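Local coordinates for protein chitin deacetylase (Bombyx mori, PDB 5ZNT) that hydrolyses the N-acetamido groups of N-acetyl-D-glucosamine residues in chitin, a zinc-dependent reaction that yields chitosan and acetate, at residues L31-P37 with P313-A319; V36-T41 with V306-V310; Y56-F60 with I72-Y76; K65-G69 with H295-V301; P179-P183 with R262-G266. All blocks are in the same frame, centred on the assembly; numbering follows the deposited sequence.

Contact 1 of 5, residues L31-P37 with P313-A319; sequences LPARDVP and PRTVTEA
The capping box of Thr315 and Glu318 opens the short, weakly bonded helix 316-319, whose start sits against Asp35. Asp35 O accepts from Val316 N at 2.8 Å. This is the single hydrogen bond between the two segments. It is bent, with 144° at the hydrogen, and the donor is tilted 26° from the carbonyl plane. Asp35 O also receives a CA-H...O contact from Thr315 CA at 3.2 Å. Within the box, Glu318 N donates to Thr315 OG1 at 3.2 Å. In return, Thr315 N donates to Glu318 OE1 at 2.9 Å, on the anti side of the carboxylate. Thr315 OG1 lies between its own backbone N and carbonyl carbon (chi1 71°), which turns it back over the helix start. In the fold, residues 31-37 lead into strand 38-45 of the parallel sheet of the deacetylase domain, and residues 313-319 follow helix 303-311. Apolar groups fill in around the one bond. The Pro37 ring wedges under the helix, with Pro37 CG 3.9 Å from Ala319 CB. Val316 CG2 lies over the Val36-Pro37 peptide, 3.6 Å from Pro37 N. At the other end, the two Leu31 methyl groups divide their partners. Leu31 CD1 meets Pro313 CB at 3.9 Å, and Leu31 CD2 comes beside Thr315 CG2 at 4.0 Å.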
# COMPACT_ATOMS: atom_id res chain seq x y z
N LEU A 31 12.76 4.70 20.34
CA LEU A 31 13.14 6.08 20.13
C LEU A 31 12.07 7.00 20.72
O LEU A 31 10.89 6.65 20.75
CB LEU A 31 13.31 6.37 18.63
CG LEU A 31 14.68 6.12 17.97
CD1 LEU A 31 15.07 4.67 18.06
CD2 LEU A 31 14.67 6.56 16.50
N PRO A 32 12.47 8.17 21.23
CA PRO A 32 11.47 9.16 21.66
C PRO A 32 10.65 9.64 20.48
O PRO A 32 11.19 9.93 19.42
CB PRO A 32 12.33 10.31 22.22
CG PRO A 32 13.73 9.79 22.29
CD PRO A 32 13.84 8.70 21.30
N ALA A 33 9.34 9.80 20.70
CA ALA A 33 8.45 10.25 19.63
C ALA A 33 8.95 11.54 18.98
O ALA A 33 8.88 11.69 17.76
CB ALA A 33 7.03 10.44 20.18
N ARG A 34 9.47 12.48 19.78
CA ARG A 34 9.90 13.76 19.21
C ARG A 34 11.09 13.62 18.27
O ARG A 34 11.35 14.52 17.48
CB ARG A 34 10.21 14.76 20.34
CG ARG A 34 11.61 14.60 20.92
CD ARG A 34 11.78 15.35 22.24
NE ARG A 34 11.45 14.50 23.39
CZ ARG A 34 12.35 13.89 24.16
NH1 ARG A 34 13.65 14.02 23.91
NH2 ARG A 34 11.95 13.13 25.17
N ASP A 35 11.82 12.50 18.32
CA ASP A 35 12.94 12.29 17.41
C ASP A 35 12.60 11.37 16.24
O ASP A 35 13.47 11.11 15.41
CB ASP A 35 14.14 11.72 18.16
CG ASP A 35 14.70 12.70 19.20
OD1 ASP A 35 14.77 13.91 18.91
OD2 ASP A 35 15.07 12.24 20.29
N VAL A 36 11.37 10.90 16.15
CA VAL A 36 10.94 9.96 15.10
C VAL A 36 10.42 10.73 13.89
O VAL A 36 9.52 11.57 14.04
CB VAL A 36 9.86 9.00 15.66
CG1 VAL A 36 9.23 8.14 14.55
CG2 VAL A 36 10.46 8.12 16.78
N PRO A 37 10.94 10.50 12.69
CA PRO A 37 10.33 11.09 11.49
C PRO A 37 8.89 10.59 11.33
O PRO A 37 8.62 9.40 11.48
CB PRO A 37 11.21 10.59 10.33
CG PRO A 37 12.36 9.87 10.96
CD PRO A 37 11.94 9.48 12.35
N PRO A 313 15.86 1.78 12.91
CA PRO A 313 15.24 3.07 13.22
C PRO A 313 16.24 4.23 13.22
O PRO A 313 17.32 4.15 13.81
CB PRO A 313 14.62 2.83 14.60
CG PRO A 313 14.36 1.35 14.63
CD PRO A 313 15.52 0.75 13.91
N ARG A 314 15.87 5.29 12.51
CA ARG A 314 16.69 6.49 12.37
C ARG A 314 15.94 7.67 12.96
O ARG A 314 14.74 7.83 12.74
CB ARG A 314 17.02 6.78 10.90
CG ARG A 314 17.42 5.58 10.07
CD ARG A 314 18.62 4.88 10.67
NE ARG A 314 19.82 5.71 10.70
CZ ARG A 314 20.80 5.54 11.58
NH1 ARG A 314 20.68 4.60 12.51
NH2 ARG A 314 21.87 6.33 11.56
N THR A 315 16.67 8.52 13.69
CA THR A 315 16.08 9.76 14.17
C THR A 315 15.86 10.72 13.01
O THR A 315 16.38 10.53 11.90
CB THR A 315 16.99 10.43 15.20
OG1 THR A 315 18.15 10.95 14.52
CG2 THR A 315 17.44 9.44 16.27
N VAL A 316 15.11 11.79 13.28
CA VAL A 316 14.90 12.82 12.27
C VAL A 316 16.23 13.28 11.69
O VAL A 316 16.37 13.46 10.48
CB VAL A 316 14.12 14.00 12.85
CG1 VAL A 316 14.04 15.15 11.83
CG2 VAL A 316 12.73 13.57 13.31
N THR A 317 17.24 13.47 12.56
CA THR A 317 18.52 13.96 12.06
C THR A 317 19.21 12.93 11.18
O THR A 317 19.75 13.27 10.12
CB THR A 317 19.44 14.36 13.22
OG1 THR A 317 18.73 15.23 14.12
CG2 THR A 317 20.64 15.10 12.69
N GLU A 318 19.20 11.67 11.59
CA GLU A 318 19.81 10.63 10.78
C GLU A 318 19.03 10.35 9.50
O GLU A 318 19.61 9.85 8.53
CB GLU A 318 19.94 9.35 11.61
CG GLU A 318 20.82 9.53 12.86
CD GLU A 318 20.61 8.42 13.86
OE1 GLU A 318 19.50 7.85 13.86
OE2 GLU A 318 21.55 8.11 14.62
N ALA A 319 17.73 10.65 9.48
CA ALA A 319 16.90 10.25 8.33
C ALA A 319 17.36 10.90 7.03
O ALA A 319 17.17 10.31 5.95
CB ALA A 319 15.43 10.60 8.61

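Contact 2 of 5, residues V36-T41 with V306-V310; sequences VPQMIT and VIQWV
The indole NE1 of Trp309 donates to Arg314 O, and the Pro37 ring packs beside the same nitrogen. Pro37 CD is 3.8 Å from Trp309 NE1. This is helix-on-sheet packing in the beta/alpha fold of the CE4 deacetylase domain. Residues 306-310 of helix 303-311 run roughly antiparallel to residues 38-41 of strand 38-45, at 152°, with the axes 10.7 Å apart. The strand alternates its side chains. Met39 and Thr41 turn to this helix, whereas Gln38 and Ile40 pack on helix 243-258. Met39 carries the contact. Its chain is bent at the last torsion (chi3 -98°), which brings the methyl over the indole. Met39 CE sits over one face of the Trp309 six-membered ring, displaced toward the rim near CD2 and CE3, 3.9 Å from the centroid, in a CH-pi contact. The sulfur makes an oblique Met-aromatic contact, with Met39 SD 4.7 Å from the centroid of the Trp309 five-membered ring. Met39 SD also touches Val306 CG2 at 3.9 Å. Val36 reaches the far end of the indole, crossing it at about a right angle, with Val36 CG1 4.0 Å from Trp309 CH2. Beyond these segments, the rings of Trp182 and Trp325 also meet Trp309. At the other end of the contact the packing is tight. The methyl Thr41 CG2 presses on Val306 CG2 at 3.4 Å, closer than usual for two carbons.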
# COMPACT_ATOMS: atom_id res chain seq x y z
N VAL A 36 11.37 10.90 16.15
CA VAL A 36 10.94 9.96 15.10
C VAL A 36 10.42 10.73 13.89
O VAL A 36 9.52 11.57 14.04
CB VAL A 36 9.86 9.00 15.66
CG1 VAL A 36 9.23 8.14 14.55
CG2 VAL A 36 10.46 8.12 16.78
N PRO A 37 10.94 10.50 12.69
CA PRO A 37 10.33 11.09 11.49
C PRO A 37 8.89 10.59 11.33
O PRO A 37 8.62 9.40 11.48
CB PRO A 37 11.21 10.59 10.33
CG PRO A 37 12.36 9.87 10.96
CD PRO A 37 11.94 9.48 12.35
N GLN A 38 7.98 11.51 11.05
CA GLN A 38 6.59 11.15 10.80
C GLN A 38 6.48 10.64 9.36
O GLN A 38 6.59 11.41 8.41
CB GLN A 38 5.68 12.36 11.01
CG GLN A 38 4.20 12.07 10.73
CD GLN A 38 3.65 10.94 11.61
OE1 GLN A 38 3.47 11.11 12.82
NE2 GLN A 38 3.35 9.78 11.00
N MET A 39 6.27 9.34 9.21
CA MET A 39 6.12 8.74 7.89
C MET A 39 4.67 8.82 7.44
O MET A 39 3.74 8.62 8.24
CB MET A 39 6.58 7.29 7.93
CG MET A 39 8.09 7.16 8.12
SD MET A 39 8.60 5.46 8.38
CE MET A 39 8.74 5.35 10.17
N ILE A 40 4.47 9.12 6.16
CA ILE A 40 3.15 9.11 5.55
C ILE A 40 3.22 8.19 4.33
O ILE A 40 4.10 8.35 3.49
CB ILE A 40 2.69 10.52 5.14
CG1 ILE A 40 2.71 11.44 6.39
CG2 ILE A 40 1.26 10.50 4.57
CD1 ILE A 40 2.34 12.90 6.10
N THR A 41 2.31 7.22 4.26
CA THR A 41 2.27 6.28 3.13
C THR A 41 1.02 6.60 2.32
O THR A 41 -0.08 6.14 2.64
CB THR A 41 2.26 4.82 3.58
OG1 THR A 41 1.12 4.54 4.40
CG2 THR A 41 3.53 4.49 4.37
N VAL A 306 8.85 2.14 4.89
CA VAL A 306 8.48 2.11 6.31
C VAL A 306 9.14 0.91 6.98
O VAL A 306 9.78 1.05 8.03
CB VAL A 306 6.95 2.08 6.49
CG1 VAL A 306 6.61 1.92 7.99
CG2 VAL A 306 6.33 3.36 5.98
N ILE A 307 9.00 -0.27 6.38
CA ILE A 307 9.59 -1.48 6.95
C ILE A 307 11.11 -1.33 7.08
O ILE A 307 11.71 -1.79 8.06
CB ILE A 307 9.20 -2.71 6.12
CG1 ILE A 307 7.69 -2.94 6.18
CG2 ILE A 307 9.96 -3.96 6.58
CD1 ILE A 307 7.16 -4.04 5.21
N GLN A 308 11.75 -0.69 6.10
CA GLN A 308 13.20 -0.52 6.18
C GLN A 308 13.58 0.37 7.36
O GLN A 308 14.58 0.10 8.04
CB GLN A 308 13.73 0.04 4.86
CG GLN A 308 13.76 -1.01 3.76
CD GLN A 308 14.01 -0.40 2.40
OE1 GLN A 308 13.50 0.67 2.09
NE2 GLN A 308 14.81 -1.08 1.59
N TRP A 309 12.78 1.39 7.64
CA TRP A 309 13.02 2.21 8.83
C TRP A 309 12.78 1.42 10.11
O TRP A 309 13.57 1.51 11.05
CB TRP A 309 12.13 3.45 8.81
CG TRP A 309 12.41 4.42 9.93
CD1 TRP A 309 13.19 5.54 9.87
CD2 TRP A 309 11.92 4.35 11.28
NE1 TRP A 309 13.22 6.17 11.10
CE2 TRP A 309 12.45 5.46 11.98
CE3 TRP A 309 11.09 3.46 11.96
CZ2 TRP A 309 12.18 5.70 13.33
CZ3 TRP A 309 10.82 3.69 13.30
CH2 TRP A 309 11.36 4.81 13.97
N VAL A 310 11.69 0.65 10.17
CA VAL A 310 11.42 -0.17 11.35
C VAL A 310 12.59 -1.10 11.63
O VAL A 310 12.92 -1.38 12.79
CB VAL A 310 10.11 -0.96 11.17
CG1 VAL A 310 9.93 -2.00 12.29
CG2 VAL A 310 8.93 -0.01 11.17

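Contact 3 of 5, residues Y56-F60 with I72-Y76; sequences YKEIF and IKATY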
# COMPACT_ATOMS: atom_id res chain seq x y z
N TYR A 56 -1.46 11.19 -11.72
CA TYR A 56 -0.25 10.90 -10.96
C TYR A 56 0.88 11.85 -11.34
O TYR A 56 1.71 12.18 -10.49
CB TYR A 56 0.16 9.44 -11.16
CG TYR A 56 -0.87 8.45 -10.59
CD1 TYR A 56 -1.51 8.70 -9.37
CD2 TYR A 56 -1.22 7.30 -11.30
CE1 TYR A 56 -2.45 7.80 -8.86
CE2 TYR A 56 -2.18 6.41 -10.80
CZ TYR A 56 -2.78 6.67 -9.57
OH TYR A 56 -3.70 5.78 -9.06
N LYS A 57 0.90 12.33 -12.59
CA LYS A 57 1.92 13.31 -12.99
C LYS A 57 1.70 14.64 -12.29
O LYS A 57 2.67 15.32 -11.93
CB LYS A 57 1.92 13.51 -14.51
CG LYS A 57 2.64 12.43 -15.25
CD LYS A 57 2.49 12.58 -16.77
CE LYS A 57 2.87 11.28 -17.50
NZ LYS A 57 2.62 11.36 -18.97
N GLU A 58 0.44 15.03 -12.10
CA GLU A 58 0.14 16.28 -11.41
C GLU A 58 0.58 16.22 -9.95
O GLU A 58 1.13 17.19 -9.43
CB GLU A 58 -1.35 16.59 -11.51
CG GLU A 58 -1.78 17.82 -10.76
CD GLU A 58 -3.23 18.26 -11.06
OE1 GLU A 58 -3.92 17.59 -11.89
OE2 GLU A 58 -3.67 19.27 -10.46
N ILE A 59 0.33 15.09 -9.28
CA ILE A 59 0.72 14.94 -7.88
C ILE A 59 2.24 14.82 -7.75
O ILE A 59 2.88 15.56 -7.00
CB ILE A 59 0.02 13.72 -7.25
CG1 ILE A 59 -1.50 13.88 -7.30
CG2 ILE A 59 0.52 13.56 -5.81
CD1 ILE A 59 -2.28 12.60 -6.95
N PHE A 60 2.82 13.86 -8.46
CA PHE A 60 4.22 13.51 -8.31
C PHE A 60 5.01 14.16 -9.44
O PHE A 60 5.49 13.52 -10.37
CB PHE A 60 4.39 11.99 -8.27
CG PHE A 60 3.60 11.35 -7.18
CD1 PHE A 60 3.99 11.51 -5.86
CD2 PHE A 60 2.43 10.65 -7.47
CE1 PHE A 60 3.25 10.95 -4.84
CE2 PHE A 60 1.67 10.09 -6.45
CZ PHE A 60 2.05 10.25 -5.13
N ILE A 72 8.93 12.87 -3.21
CA ILE A 72 8.01 12.07 -2.41
C ILE A 72 7.64 10.80 -3.18
O ILE A 72 7.60 10.79 -4.41
CB ILE A 72 6.75 12.88 -2.04
CG1 ILE A 72 6.00 13.36 -3.28
CG2 ILE A 72 7.12 14.08 -1.20
CD1 ILE A 72 4.63 14.00 -2.89
N LYS A 73 7.41 9.72 -2.44
CA LYS A 73 7.15 8.42 -3.05
C LYS A 73 5.85 7.85 -2.50
O LYS A 73 5.53 8.03 -1.33
CB LYS A 73 8.28 7.42 -2.78
CG LYS A 73 9.68 7.87 -3.23
CD LYS A 73 9.71 8.18 -4.74
CE LYS A 73 11.17 8.24 -5.22
NZ LYS A 73 11.98 9.19 -4.38
N ALA A 74 5.13 7.13 -3.37
CA ALA A 74 3.87 6.48 -3.03
C ALA A 74 3.95 4.99 -3.37
O ALA A 74 4.91 4.52 -3.98
CB ALA A 74 2.69 7.17 -3.76
N THR A 75 2.93 4.25 -2.96
CA THR A 75 2.84 2.80 -3.18
C THR A 75 1.57 2.52 -3.97
O THR A 75 0.51 3.02 -3.62
CB THR A 75 2.80 2.03 -1.85
OG1 THR A 75 3.94 2.40 -1.04
CG2 THR A 75 2.81 0.52 -2.07
N TYR A 76 1.67 1.71 -5.03
CA TYR A 76 0.55 1.40 -5.91
C TYR A 76 0.20 -0.07 -5.74
O TYR A 76 1.04 -0.94 -6.00
CB TYR A 76 0.89 1.68 -7.37
CG TYR A 76 1.04 3.16 -7.64
CD1 TYR A 76 2.21 3.83 -7.31
CD2 TYR A 76 -0.00 3.89 -8.21
CE1 TYR A 76 2.34 5.20 -7.53
CE2 TYR A 76 0.13 5.26 -8.46
CZ TYR A 76 1.31 5.89 -8.13
OH TYR A 76 1.44 7.23 -8.37
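Tyr56 and Tyr76 form a T-shaped (edge-to-face) pair in the beta-alpha-beta unit made of strand 38-45, helix 53-59 and strand 75-78. The edge of Tyr76 points into the face of Tyr56. The ring centroids are 4.8 Å apart and the planes stand at 87°. Tyr76 CE2 is the leading atom, lying over the centre of the Tyr56 ring and 3.4 Å from Tyr56 CZ. The two side chains slide past each other in opposite directions, which places Tyr76 OH near the root of the other ring, 3.4 Å from Tyr56 CG. Phe60 continues the apolar row just past the helix end. Its chi1 of -57° sets CG anti to the carbonyl carbon, and the ring reaches across to the strand side. There, Phe60 CZ touches Ala74 CB at 3.4 Å. Ile72 CG1 comes in at the Phe60 edge, 3.8 Å from Phe60 CD1. Phe60 CE2 also lies 3.5 Å from Tyr76 OH, which joins the two halves of the contact. With an alanine in place of Tyr56, the edge of Tyr76 would probably lose the face it points into, and a gap would open between helix and strand. Phe44 of strand 38-45 packs on both tyrosine rings. The Tyr56 side chain is about 7 Å from that of Asp46, and the Tyr76 side chain about 8 Å from that of His101, both zinc ligands. The contact is aromatic and largely apolar, with the Tyr76 hydroxyl lying against ring carbons. Helix and strand thus meet through ring packing and van der Waals contact.

Contact 4 of 5, residues K65-G69 with H295-V301; sequences KNPNG and HNDVYFV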
# COMPACT_ATOMS: atom_id res chain seq x y z
N LYS A 65 9.41 17.40 -2.54
CA LYS A 65 10.58 16.69 -2.03
C LYS A 65 10.46 16.50 -0.53
O LYS A 65 10.01 17.40 0.18
CB LYS A 65 11.88 17.45 -2.32
CG LYS A 65 12.01 17.99 -3.72
CD LYS A 65 12.74 17.03 -4.61
CE LYS A 65 13.11 17.70 -5.93
NZ LYS A 65 13.44 16.66 -6.90
N ASN A 66 10.90 15.34 -0.05
CA ASN A 66 11.02 15.06 1.37
C ASN A 66 12.20 15.85 1.96
O ASN A 66 12.98 16.43 1.21
CB ASN A 66 11.25 13.57 1.58
CG ASN A 66 9.97 12.77 1.45
OD1 ASN A 66 8.90 13.24 1.85
ND2 ASN A 66 10.07 11.57 0.92
N PRO A 67 12.35 15.88 3.29
CA PRO A 67 13.46 16.65 3.88
C PRO A 67 14.84 16.16 3.47
O PRO A 67 15.81 16.90 3.68
CB PRO A 67 13.24 16.48 5.39
CG PRO A 67 11.76 16.24 5.53
CD PRO A 67 11.41 15.40 4.32
N ASN A 68 14.96 14.96 2.89
CA ASN A 68 16.24 14.47 2.38
C ASN A 68 16.52 14.95 0.96
O ASN A 68 17.48 14.48 0.35
CB ASN A 68 16.27 12.93 2.41
CG ASN A 68 15.19 12.30 1.56
OD1 ASN A 68 14.40 12.99 0.92
ND2 ASN A 68 15.15 10.98 1.54
N GLY A 69 15.69 15.83 0.41
CA GLY A 69 15.88 16.29 -0.94
C GLY A 69 15.32 15.39 -2.04
O GLY A 69 15.40 15.76 -3.21
N HIS A 295 7.44 21.26 7.68
CA HIS A 295 7.95 20.16 8.48
C HIS A 295 9.26 19.65 7.91
O HIS A 295 9.30 19.15 6.77
CB HIS A 295 6.94 19.00 8.55
CG HIS A 295 5.85 19.24 9.54
ND1 HIS A 295 5.95 18.81 10.85
CD2 HIS A 295 4.67 19.89 9.44
CE1 HIS A 295 4.86 19.17 11.50
NE2 HIS A 295 4.07 19.84 10.67
N ASN A 296 10.32 19.76 8.70
CA ASN A 296 11.56 19.09 8.36
C ASN A 296 11.59 17.65 8.86
O ASN A 296 12.58 16.95 8.64
CB ASN A 296 12.77 19.87 8.91
CG ASN A 296 12.79 19.98 10.43
OD1 ASN A 296 12.06 19.28 11.14
ND2 ASN A 296 13.64 20.87 10.94
N ASP A 297 10.50 17.19 9.49
CA ASP A 297 10.47 15.88 10.15
C ASP A 297 9.34 14.98 9.62
O ASP A 297 8.95 14.04 10.31
CB ASP A 297 10.33 16.07 11.67
CG ASP A 297 9.14 16.93 12.05
OD1 ASP A 297 8.45 17.44 11.14
OD2 ASP A 297 8.88 17.11 13.27
N VAL A 298 8.84 15.25 8.41
CA VAL A 298 7.75 14.47 7.81
C VAL A 298 8.26 13.94 6.47
O VAL A 298 8.76 14.70 5.64
CB VAL A 298 6.48 15.32 7.61
CG1 VAL A 298 5.44 14.59 6.73
CG2 VAL A 298 5.86 15.69 8.97
N TYR A 299 8.13 12.63 6.26
CA TYR A 299 8.57 11.96 5.03
C TYR A 299 7.40 11.19 4.40
O TYR A 299 6.78 10.36 5.07
CB TYR A 299 9.70 10.97 5.30
CG TYR A 299 11.05 11.59 5.49
CD1 TYR A 299 11.37 12.25 6.69
CD2 TYR A 299 12.02 11.51 4.50
CE1 TYR A 299 12.64 12.82 6.88
CE2 TYR A 299 13.28 12.07 4.68
CZ TYR A 299 13.58 12.72 5.87
OH TYR A 299 14.83 13.26 6.04
N PHE A 300 7.15 11.45 3.11
CA PHE A 300 6.22 10.64 2.31
C PHE A 300 7.03 9.53 1.67
O PHE A 300 7.85 9.79 0.79
CB PHE A 300 5.53 11.50 1.26
CG PHE A 300 4.64 12.56 1.83
CD1 PHE A 300 5.17 13.75 2.30
CD2 PHE A 300 3.26 12.37 1.90
CE1 PHE A 300 4.35 14.73 2.85
CE2 PHE A 300 2.43 13.36 2.42
CZ PHE A 300 2.98 14.53 2.91
N VAL A 301 6.81 8.29 2.13
CA VAL A 301 7.62 7.15 1.76
C VAL A 301 6.74 5.99 1.30
O VAL A 301 5.53 5.95 1.55
CB VAL A 301 8.52 6.70 2.94
CG1 VAL A 301 9.54 7.81 3.29
CG2 VAL A 301 7.66 6.37 4.14
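Asn66 and Phe300 join through two hydrogen bonds. Phe300 N donates to Asn66 OD1 at 2.8 Å, and Asn66 ND2 donates to Phe300 O at 2.8 Å, nearly straight at 173°. The side-chain amide thus grips both the N-H and the C=O of Phe300, though both donors lie off the carbonyl planes. It does so at strand 298-300 of the parallel sheet, where Lys73 also bonds to Phe300. The second kind of contact is with the ring of Tyr299. Pro67 CD lies over the centre of one face, 3.6 Å from the Tyr299 ring centroid, in a CH-pi contact. Asn68 CG comes to the ring edge, 3.7 Å from Tyr299 CE2, with amide and ring planes 85° apart. Asn68 OD1 accepts from Cys70 N, which helps set this amide. Pro67 CD also comes within 3.0 Å of Val298 O, a close van der Waals approach. Residues 66-69 form a type I beta turn, in which Gly69 N bonds to Asn66 O. A serine in place of Tyr299 is likely to leave Pro67 without the ring face it rests on. Directional amide bonds tie loop to strand, and proline-ring packing adds apolar contact beside them.

Contact 5 of 5, residues P179-P183 with R262-G266; sequences PPLWP and RAPLG. Unlike the reference sequence in segment 179-183: Pro180 (reference Arg), Trp182 (reference Cys).
Trp182 lays one indole face over the backbone of Ala263 and the ring of Pro264. From CB, the torsion chi1 of -82° puts CG anti to the carbonyl carbon and swings the indole across to residues 262-264. On the pyrrole side, Trp182 CD1 meets the methyl Ala263 CB at 3.8 Å. The next atom, Trp182 NE1, lies 3.5 Å from Ala263 CA, while its N-H goes to Asn261 O. Ala263 CA makes a CH-pi contact over this five-membered ring. Farther out, Trp182 CZ2 comes to 3.1 Å from Arg262 O, which approaches obliquely. On the six-membered ring, Pro264 CD lies over the face, 13° off the ring normal and 3.5 Å from Trp182 CE3, in a second CH-pi contact. Trp182 CZ3 is also close to Pro264 CD, and Trp182 CH2, at the tip, approaches Arg262 O and Pro264 CD. The prolines of the loop extend the packing. Pro180 CG rests on Ala263 CB at 4.0 Å, and Pro183 CD meets Pro264 CD at the same distance. In the fold, this loop precedes strand 184-185, which pairs with strand 209-214 of the mixed sheet. Residues 262-264 lead into strand 265-270 of the parallel sheet, so the contact joins that loop to the lead-in of this strand. One water bridges the backbones. It donates to Leu181 O at 2.8 Å and to Pro264 O at 3.0 Å. Leu181 N and Ala263 N bond outside the two segments, to Asn214 and Asn261. The chemistry across the interface is thus CH-pi and apolar, with the water linking the two backbones.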
# COMPACT_ATOMS: atom_id res chain seq x y z
N PRO A 179 -3.19 6.02 21.08
CA PRO A 179 -2.56 6.34 19.79
C PRO A 179 -2.84 5.27 18.71
O PRO A 179 -3.30 4.18 19.04
CB PRO A 179 -1.07 6.39 20.14
CG PRO A 179 -0.92 5.45 21.29
CD PRO A 179 -2.23 5.50 22.06
N PRO A 180 -2.60 5.62 17.44
CA PRO A 180 -2.70 4.61 16.36
C PRO A 180 -1.55 3.61 16.47
O PRO A 180 -0.65 3.74 17.30
CB PRO A 180 -2.60 5.44 15.08
CG PRO A 180 -1.80 6.67 15.50
CD PRO A 180 -2.25 6.95 16.93
N LEU A 181 -1.59 2.59 15.60
CA LEU A 181 -0.70 1.44 15.73
C LEU A 181 0.45 1.52 14.72
O LEU A 181 0.26 1.97 13.58
CB LEU A 181 -1.47 0.13 15.54
CG LEU A 181 -2.17 -0.47 16.77
CD1 LEU A 181 -3.15 0.50 17.39
CD2 LEU A 181 -2.88 -1.78 16.42
N TRP A 182 1.64 1.09 15.15
CA TRP A 182 2.78 0.86 14.28
C TRP A 182 2.59 -0.47 13.55
O TRP A 182 1.88 -1.36 14.03
CB TRP A 182 4.08 0.82 15.10
CG TRP A 182 4.60 2.20 15.40
CD1 TRP A 182 4.15 3.06 16.38
CD2 TRP A 182 5.64 2.89 14.70
NE1 TRP A 182 4.87 4.25 16.32
CE2 TRP A 182 5.79 4.15 15.31
CE3 TRP A 182 6.48 2.54 13.63
CZ2 TRP A 182 6.72 5.09 14.86
CZ3 TRP A 182 7.41 3.47 13.18
CH2 TRP A 182 7.53 4.73 13.81
N PRO A 183 3.23 -0.64 12.38
CA PRO A 183 3.24 -1.96 11.74
C PRO A 183 3.73 -3.02 12.71
O PRO A 183 4.42 -2.72 13.69
CB PRO A 183 4.22 -1.80 10.56
CG PRO A 183 4.17 -0.33 10.24
CD PRO A 183 3.93 0.38 11.58
N ARG A 262 3.72 8.92 16.68
CA ARG A 262 4.25 9.06 15.31
C ARG A 262 4.16 7.76 14.51
O ARG A 262 5.03 7.46 13.69
CB ARG A 262 5.68 9.58 15.32
CG ARG A 262 5.78 10.91 16.03
CD ARG A 262 6.58 11.90 15.26
NE ARG A 262 6.45 13.22 15.86
CZ ARG A 262 7.45 14.09 15.94
NH1 ARG A 262 8.64 13.76 15.44
NH2 ARG A 262 7.27 15.28 16.51
N ALA A 263 3.11 6.98 14.74
CA ALA A 263 2.89 5.81 13.90
C ALA A 263 2.73 6.27 12.45
O ALA A 263 2.12 7.31 12.20
CB ALA A 263 1.64 5.05 14.35
N PRO A 264 3.29 5.55 11.49
CA PRO A 264 3.08 5.91 10.08
C PRO A 264 1.60 6.16 9.80
O PRO A 264 0.72 5.44 10.28
CB PRO A 264 3.61 4.69 9.32
CG PRO A 264 4.72 4.14 10.23
CD PRO A 264 4.18 4.38 11.66
N LEU A 265 1.34 7.25 9.10
CA LEU A 265 -0.02 7.64 8.74
C LEU A 265 -0.32 7.14 7.32
O LEU A 265 0.37 7.52 6.37
CB LEU A 265 -0.16 9.15 8.81
CG LEU A 265 -1.42 9.79 8.20
CD1 LEU A 265 -2.65 9.45 9.00
CD2 LEU A 265 -1.24 11.30 8.10
N GLY A 266 -1.36 6.31 7.18
CA GLY A 266 -1.71 5.76 5.88
C GLY A 266 -2.83 6.53 5.25
O GLY A 266 -3.93 6.62 5.80
O HOH W 1 1.26 2.59 11.06

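Contacts 2 to 5 are buried, contact 4 with an exposed rim, and contact 1 is partly buried. Contacts 2 to 5 reach the same parallel sheet through strands 38-45, 75-78, 298-300 and 265-270. Contacts 1 and 2 share Val36 and Pro37 and join the start of strand 38-45 to consecutive helices. The chemistry changes with place. Contacts 2 and 3 are apolar and aromatic, where helices cover strands. Contacts 1 and 4, at loops and turns, add direct hydrogen bonds. Contact 5 uses a water. Arg262 of contact 5 bonds to Val36 O, tying it to contacts 1 and 2. Contact 3 lies close to the zinc ligands Asp46 and His101, and the others lie away from the metal site.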